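Local coordinates for DegV domain-containing protein spr0652 (Streptococcus pneumoniae, PDB 6CNG) that probably carries long-chain fatty acids as a binding protein of the fatty acid kinase system, here loaded with linoleic acid, at residues 250-256 with 291-297. Numbering follows the deposited sequence.
Sequences VMAQRNN and EGGLLMG. With EIC (linoleic acid), chain C.
At the edge of the R254 guanidinium, in its plane, sits E291 OE1, while one face is overlain toward its rim by ND2 of N255. This polar cluster closes the end of an antiparallel strand pair, 250-253 with 294-297, in the mixed sheet of the DegV fold. R254 NE donates to E291 OE1 (3.0 Å) in a salt bridge, coming from above the carboxylate plane, with guanidinium and carboxylate planes turned 63° apart, and R254 NH2 adds a weak bond to the same oxygen. NH2 also pairs with D68, so R254 ties the strand end to helix 67-76. The other carboxylate oxygen, E291 OE2, takes N255 ND2 on its syn side at 2.9 Å and itself lies in the N255 amide plane, which leaves E291 held through both oxygens. Beside it G292 and G293 both face R254 in a G1 beta bulge: R254 N donates to G293 O, and G292 N to R254 O. Further along, backbone bonds pair A252 with L295 and V250 with G297. On one face M251 and M296 lie side by side, M251 CE 4.1 Å from M296 SD, and M251 CB rests 3.7 Å from L294 CD1; M251 and L294 also touch C260 of helix 257-270. On the opposite face L295 lines the lipid pocket; with CG anti to the carbonyl carbon (chi1 -60°), its CD2 reaches C13 of linoleic acid at 3.5 Å.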
# COMPACT_ATOMS: atom_id res chain seq x y z
N VAL A 250 4.89 -5.63 -7.55
CA VAL A 250 3.80 -4.69 -7.80
C VAL A 250 4.35 -3.28 -7.62
O VAL A 250 4.75 -2.89 -6.52
CB VAL A 250 2.61 -4.92 -6.87
CG1 VAL A 250 1.58 -3.90 -7.12
CG2 VAL A 250 2.06 -6.28 -7.08
N MET A 251 4.40 -2.52 -8.71
CA MET A 251 4.85 -1.13 -8.68
C MET A 251 3.62 -0.22 -8.72
O MET A 251 3.01 -0.03 -9.77
CB MET A 251 5.72 -0.83 -9.90
CG MET A 251 6.99 -1.61 -10.04
SD MET A 251 7.90 -1.19 -11.53
CE MET A 251 9.21 -2.37 -11.51
N ALA A 252 3.27 0.35 -7.57
CA ALA A 252 2.28 1.42 -7.50
C ALA A 252 2.96 2.76 -7.74
O ALA A 252 3.88 3.12 -7.01
CB ALA A 252 1.61 1.40 -6.13
N GLN A 253 2.50 3.51 -8.73
CA GLN A 253 3.18 4.72 -9.13
C GLN A 253 2.19 5.86 -9.38
O GLN A 253 1.02 5.64 -9.71
CB GLN A 253 4.01 4.50 -10.39
CG GLN A 253 3.27 3.88 -11.53
CD GLN A 253 2.50 4.88 -12.35
OE1 GLN A 253 2.92 6.01 -12.48
NE2 GLN A 253 1.37 4.46 -12.90
N ARG A 254 2.69 7.09 -9.19
CA ARG A 254 1.96 8.33 -9.47
C ARG A 254 2.70 9.06 -10.58
O ARG A 254 3.71 9.71 -10.33
CB ARG A 254 1.87 9.20 -8.24
CG ARG A 254 1.15 10.50 -8.47
CD ARG A 254 -0.24 10.30 -8.99
NE ARG A 254 -0.87 11.55 -9.38
CZ ARG A 254 -2.01 11.63 -10.03
NH1 ARG A 254 -2.69 10.53 -10.36
NH2 ARG A 254 -2.47 12.81 -10.37
N ASN A 255 2.18 8.98 -11.78
CA ASN A 255 2.77 9.67 -12.92
C ASN A 255 4.26 9.32 -13.04
O ASN A 255 5.11 10.18 -13.21
CB ASN A 255 2.56 11.18 -12.84
CG ASN A 255 1.22 11.62 -13.43
OD1 ASN A 255 0.77 11.09 -14.45
ND2 ASN A 255 0.58 12.57 -12.79
N ASN A 256 4.54 8.05 -12.94
CA ASN A 256 5.90 7.54 -13.03
C ASN A 256 5.94 6.30 -13.91
O ASN A 256 6.75 5.40 -13.67
CB ASN A 256 6.43 7.24 -11.62
CG ASN A 256 7.92 7.24 -11.58
OD1 ASN A 256 8.57 7.93 -12.34
ND2 ASN A 256 8.47 6.47 -10.67
N GLU A 291 3.87 13.42 -6.79
CA GLU A 291 4.09 13.26 -8.22
C GLU A 291 5.46 12.70 -8.48
O GLU A 291 6.46 13.13 -7.89
CB GLU A 291 3.89 14.60 -8.91
CG GLU A 291 2.47 15.12 -8.78
CD GLU A 291 1.48 14.28 -9.52
OE1 GLU A 291 0.29 14.35 -9.17
OE2 GLU A 291 1.88 13.56 -10.45
N GLY A 292 5.51 11.72 -9.37
CA GLY A 292 6.71 10.98 -9.66
C GLY A 292 7.00 9.87 -8.69
O GLY A 292 8.05 9.23 -8.82
N GLY A 293 6.13 9.62 -7.74
CA GLY A 293 6.42 8.67 -6.69
C GLY A 293 6.20 7.23 -7.12
O GLY A 293 5.45 6.92 -8.04
N LEU A 294 6.88 6.34 -6.41
CA LEU A 294 6.79 4.91 -6.66
C LEU A 294 6.81 4.16 -5.34
O LEU A 294 7.65 4.44 -4.49
CB LEU A 294 7.99 4.46 -7.47
CG LEU A 294 8.20 2.94 -7.52
CD1 LEU A 294 7.12 2.26 -8.32
CD2 LEU A 294 9.55 2.64 -8.11
N LEU A 295 5.89 3.21 -5.19
CA LEU A 295 5.85 2.31 -4.05
C LEU A 295 5.83 0.90 -4.60
O LEU A 295 4.77 0.40 -5.01
CB LEU A 295 4.61 2.51 -3.20
CG LEU A 295 4.30 3.82 -2.52
CD1 LEU A 295 3.80 3.52 -1.11
CD2 LEU A 295 5.52 4.75 -2.53
N MET A 296 6.96 0.23 -4.56
CA MET A 296 7.12 -1.06 -5.18
C MET A 296 7.12 -2.15 -4.12
O MET A 296 8.00 -2.19 -3.27
CB MET A 296 8.45 -1.03 -5.92
CG MET A 296 8.91 -2.32 -6.38
SD MET A 296 10.23 -2.15 -7.59
CE MET A 296 11.58 -1.53 -6.55
N GLY A 297 6.13 -3.03 -4.18
CA GLY A 297 6.14 -4.23 -3.37
C GLY A 297 6.76 -5.39 -4.13
O GLY A 297 6.65 -5.47 -5.35
C1 EIC C . -4.02 8.66 7.93
C2 EIC C . -3.24 8.01 6.79
C3 EIC C . -1.75 8.25 6.84
C4 EIC C . -1.00 7.36 5.89
C5 EIC C . 0.50 7.52 6.01
C6 EIC C . 1.26 6.53 5.13
C7 EIC C . 1.24 6.90 3.64
C8 EIC C . 1.87 5.81 2.80
C9 EIC C . 1.71 6.18 1.34
C10 EIC C . 2.67 6.79 0.68
C11 EIC C . 4.00 7.17 1.32
C12 EIC C . 5.07 6.71 0.34
C13 EIC C . 6.11 5.98 0.66
C14 EIC C . 6.40 5.54 2.08
C15 EIC C . 5.69 4.24 2.42
C16 EIC C . 6.03 3.83 3.85
C17 EIC C . 5.24 2.64 4.29
C18 EIC C . 5.59 2.31 5.73
O1 EIC C . -4.40 7.98 8.92
O2 EIC C . -4.28 9.88 7.86